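Local coordinates for phosphoacetylglucosamine mutase (Aspergillus lentulus, PDB 5O9X), which probably interconverts N-acetylglucosamine 6-phosphate and N-acetylglucosamine 1-phosphate, at residues Phe316-Leu330 / Ala406-Thr418. The protein carries 1 engineered substitution. Numbering follows the deposited sequence.
Sequences FIGDLARSAGIAQKL and AQQRSLECLQALT
Leu320 and Leu414 lie alongside one another, pointing opposite ways, where helix 306-324 packs on helix 405-420, with Leu320 CB 3.7 Å from Leu414 CG. The short segments of the two helices run at 140° to one another, their axes closing to 7.8 Å. Both leucines are buried. Leu414 spreads its two methyls: CD2 meets Ile317 CG2, while CD1 lies over the Ala321 backbone and meets Leu330 CD1 tip to tip. Leu320 CD1 continues toward the sulfur of Cys413, which also approaches Phe316 CZ at 4.0 Å, obliquely to the ring. With CG of Phe316 anti to its backbone N (chi1 -171°), the ring reaches the second helix and takes Leu417 CD1 at its edge; the other methyl of Leu417 rests on Ile317 CD1.

Toward the C-terminal end of helix 306-324 the backbones draw together, Ala324 CA lying 4.1 Å from Gln407 CA, and the small Ala324 methyl fits against Leu411. The solvent side, at Ser323, Ser410 and Gln407, is more polar. Ser323 OG and Ser410 OG share a 2.6 Å hydrogen bond, and the Gln407 aliphatic chain runs past Ser323 O while its OE1 bonds Ser404. A Schellman motif at Gly325 ends the helix; beyond it the Ile326 side chain lies across that of Leu411 at about a right angle, CD1 to CD1 3.7 Å. This is an inclined, roughly antiparallel helix pair within domain III of the alpha-D-phosphohexomutase fold.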
# COMPACT_ATOMS: atom_id res chain seq x y z
N PHE A 316 20.58 4.50 3.52
CA PHE A 316 21.34 3.89 2.43
C PHE A 316 21.45 4.84 1.22
O PHE A 316 22.52 5.09 0.71
CB PHE A 316 20.67 2.59 1.98
CG PHE A 316 21.51 1.80 1.02
CD1 PHE A 316 22.84 1.47 1.35
CD2 PHE A 316 20.98 1.41 -0.20
CE1 PHE A 316 23.61 0.73 0.43
CE2 PHE A 316 21.73 0.63 -1.09
CZ PHE A 316 23.04 0.29 -0.75
N ILE A 317 20.34 5.37 0.76
CA ILE A 317 20.36 6.26 -0.38
C ILE A 317 21.24 7.52 -0.17
O ILE A 317 21.96 7.99 -1.10
CB ILE A 317 18.93 6.62 -0.91
CG1 ILE A 317 18.24 5.33 -1.40
CG2 ILE A 317 18.98 7.75 -1.99
CD1 ILE A 317 16.71 5.47 -1.60
N GLY A 318 21.16 8.10 1.03
CA GLY A 318 22.01 9.20 1.39
C GLY A 318 23.47 8.86 1.37
O GLY A 318 24.26 9.67 0.86
N ASP A 319 23.86 7.69 1.91
CA ASP A 319 25.25 7.27 1.84
C ASP A 319 25.67 7.01 0.37
O ASP A 319 26.81 7.35 0.00
CB ASP A 319 25.50 5.99 2.66
CG ASP A 319 25.34 6.21 4.17
OD1 ASP A 319 25.29 7.38 4.68
OD2 ASP A 319 25.35 5.16 4.84
N LEU A 320 24.81 6.41 -0.47
CA LEU A 320 25.20 6.18 -1.86
C LEU A 320 25.36 7.50 -2.64
O LEU A 320 26.31 7.63 -3.39
CB LEU A 320 24.17 5.34 -2.65
CG LEU A 320 24.13 3.85 -2.31
CD1 LEU A 320 22.98 3.19 -3.14
CD2 LEU A 320 25.49 3.13 -2.49
N ALA A 321 24.42 8.45 -2.42
CA ALA A 321 24.52 9.75 -3.10
C ALA A 321 25.80 10.49 -2.69
O ALA A 321 26.47 11.07 -3.56
CB ALA A 321 23.29 10.60 -2.81
N ARG A 322 26.16 10.47 -1.40
CA ARG A 322 27.41 11.04 -0.98
C ARG A 322 28.62 10.37 -1.61
O ARG A 322 29.60 11.02 -2.03
CB ARG A 322 27.54 10.91 0.54
CG ARG A 322 28.63 11.76 1.18
CD ARG A 322 28.56 11.61 2.73
NE ARG A 322 27.17 11.76 3.23
CZ ARG A 322 26.46 10.81 3.85
NH1 ARG A 322 27.05 9.61 4.10
NH2 ARG A 322 25.17 11.04 4.21
N SER A 323 28.61 9.06 -1.56
CA SER A 323 29.68 8.26 -2.16
C SER A 323 29.85 8.49 -3.70
O SER A 323 31.00 8.50 -4.23
CB SER A 323 29.41 6.80 -1.78
OG SER A 323 30.31 5.96 -2.43
N ALA A 324 28.73 8.68 -4.40
CA ALA A 324 28.70 8.90 -5.82
C ALA A 324 29.08 10.38 -6.19
O ALA A 324 29.22 10.67 -7.37
CB ALA A 324 27.31 8.57 -6.42
N GLY A 325 29.14 11.28 -5.21
CA GLY A 325 29.62 12.65 -5.36
C GLY A 325 28.46 13.54 -5.75
O GLY A 325 28.65 14.65 -6.27
N ILE A 326 27.24 13.05 -5.48
CA ILE A 326 26.02 13.77 -5.88
C ILE A 326 25.00 14.15 -4.75
O ILE A 326 23.83 14.46 -5.07
CB ILE A 326 25.30 13.08 -7.09
CG1 ILE A 326 24.87 11.60 -6.79
CG2 ILE A 326 26.10 13.32 -8.40
CD1 ILE A 326 24.02 10.96 -7.88
N ALA A 327 25.46 14.14 -3.50
CA ALA A 327 24.62 14.40 -2.31
C ALA A 327 23.84 15.71 -2.42
O ALA A 327 22.64 15.74 -2.17
CB ALA A 327 25.43 14.43 -1.05
N GLN A 328 24.55 16.77 -2.83
CA GLN A 328 23.99 18.12 -3.01
C GLN A 328 22.89 18.17 -4.09
O GLN A 328 22.01 19.00 -4.03
CB GLN A 328 25.16 19.12 -3.26
CG GLN A 328 26.06 18.90 -4.52
CD GLN A 328 26.83 17.52 -4.69
OE1 GLN A 328 27.48 16.96 -3.76
NE2 GLN A 328 26.79 17.02 -5.92
N LYS A 329 22.88 17.22 -5.02
CA LYS A 329 21.88 17.14 -6.13
C LYS A 329 20.71 16.17 -5.90
O LYS A 329 19.76 16.18 -6.67
CB LYS A 329 22.56 16.75 -7.48
CG LYS A 329 23.78 17.60 -7.85
CD LYS A 329 24.28 17.36 -9.28
CE LYS A 329 23.56 18.23 -10.32
NZ LYS A 329 23.86 17.87 -11.75
N LEU A 330 20.79 15.32 -4.87
CA LEU A 330 19.71 14.40 -4.50
C LEU A 330 19.21 14.67 -3.06
O LEU A 330 19.41 13.85 -2.17
CB LEU A 330 20.10 12.93 -4.67
CG LEU A 330 20.41 12.29 -6.02
CD1 LEU A 330 20.89 10.86 -5.73
CD2 LEU A 330 19.20 12.24 -6.93
N ALA A 406 35.22 4.11 -7.09
CA ALA A 406 34.32 3.96 -5.87
C ALA A 406 33.02 4.74 -6.15
O ALA A 406 31.88 4.30 -5.80
CB ALA A 406 34.98 4.50 -4.57
N GLN A 407 33.17 5.91 -6.80
CA GLN A 407 31.98 6.74 -7.06
C GLN A 407 31.11 6.13 -8.11
O GLN A 407 29.84 6.13 -8.01
CB GLN A 407 32.37 8.22 -7.37
CG GLN A 407 33.22 8.86 -6.27
CD GLN A 407 33.78 10.23 -6.70
OE1 GLN A 407 34.60 10.31 -7.60
NE2 GLN A 407 33.38 11.29 -6.00
N GLN A 408 31.74 5.57 -9.14
CA GLN A 408 30.99 4.84 -10.16
C GLN A 408 30.22 3.64 -9.56
O GLN A 408 29.10 3.33 -10.00
CB GLN A 408 31.98 4.32 -11.23
CG GLN A 408 31.34 3.64 -12.46
CD GLN A 408 30.42 4.61 -13.25
OE1 GLN A 408 30.70 5.85 -13.37
NE2 GLN A 408 29.29 4.06 -13.74
N ARG A 409 30.84 2.89 -8.65
CA ARG A 409 30.14 1.71 -8.07
C ARG A 409 28.85 2.18 -7.32
O ARG A 409 27.78 1.56 -7.45
CB ARG A 409 31.07 0.94 -7.09
CG ARG A 409 32.12 0.10 -7.85
CD ARG A 409 32.92 -0.85 -6.93
NE ARG A 409 33.78 -0.12 -5.97
CZ ARG A 409 35.04 0.27 -6.20
NH1 ARG A 409 35.59 0.03 -7.37
NH2 ARG A 409 35.72 0.89 -5.28
N SER A 410 28.98 3.25 -6.53
CA SER A 410 27.82 3.80 -5.83
C SER A 410 26.79 4.33 -6.78
O SER A 410 25.56 4.13 -6.57
CB SER A 410 28.30 4.86 -4.86
OG SER A 410 28.89 4.19 -3.73
N LEU A 411 27.24 5.02 -7.85
CA LEU A 411 26.30 5.50 -8.83
C LEU A 411 25.52 4.35 -9.48
O LEU A 411 24.25 4.39 -9.62
CB LEU A 411 26.97 6.42 -9.89
CG LEU A 411 25.96 7.11 -10.85
CD1 LEU A 411 25.28 8.28 -10.12
CD2 LEU A 411 26.71 7.69 -12.04
N GLU A 412 26.24 3.28 -9.85
CA GLU A 412 25.60 2.13 -10.46
C GLU A 412 24.63 1.44 -9.49
O GLU A 412 23.61 0.95 -9.92
CB GLU A 412 26.65 1.09 -10.95
CG GLU A 412 27.12 1.41 -12.39
CD GLU A 412 28.40 0.67 -12.85
OE1 GLU A 412 28.43 -0.59 -12.76
OE2 GLU A 412 29.37 1.35 -13.29
N CYS A 413 24.98 1.40 -8.20
CA CYS A 413 24.05 0.83 -7.21
C CYS A 413 22.79 1.69 -7.19
O CYS A 413 21.68 1.18 -7.25
CB CYS A 413 24.76 0.76 -5.84
SG CYS A 413 23.75 -0.20 -4.68
N LEU A 414 22.91 3.02 -7.18
CA LEU A 414 21.71 3.86 -7.20
C LEU A 414 20.86 3.64 -8.41
O LEU A 414 19.62 3.60 -8.32
CB LEU A 414 22.06 5.36 -7.13
CG LEU A 414 22.29 5.97 -5.78
CD1 LEU A 414 22.92 7.34 -6.01
CD2 LEU A 414 20.96 6.08 -5.00
N GLN A 415 21.49 3.49 -9.58
CA GLN A 415 20.73 3.29 -10.82
C GLN A 415 19.94 2.00 -10.75
O GLN A 415 18.75 1.97 -11.10
CB GLN A 415 21.70 3.21 -12.06
CG GLN A 415 22.54 4.47 -12.31
CD GLN A 415 23.71 4.25 -13.32
OE1 GLN A 415 24.06 3.09 -13.64
NE2 GLN A 415 24.28 5.35 -13.84
N ALA A 416 20.58 0.94 -10.24
CA ALA A 416 19.90 -0.33 -10.11
C ALA A 416 18.65 -0.20 -9.13
O ALA A 416 17.56 -0.79 -9.36
CB ALA A 416 20.88 -1.40 -9.61
N LEU A 417 18.85 0.54 -8.04
CA LEU A 417 17.80 0.76 -7.03
C LEU A 417 16.57 1.42 -7.69
O LEU A 417 15.43 1.07 -7.40
CB LEU A 417 18.45 1.59 -5.90
CG LEU A 417 17.74 1.94 -4.60
CD1 LEU A 417 18.77 1.90 -3.46
CD2 LEU A 417 17.29 3.36 -4.86
N THR A 418 16.79 2.35 -8.61
CA THR A 418 15.70 3.00 -9.26
C THR A 418 14.98 2.01 -10.17
O THR A 418 13.80 2.21 -10.44
CB THR A 418 16.10 4.26 -10.12
OG1 THR A 418 16.92 3.86 -11.22
CG2 THR A 418 16.82 5.38 -9.28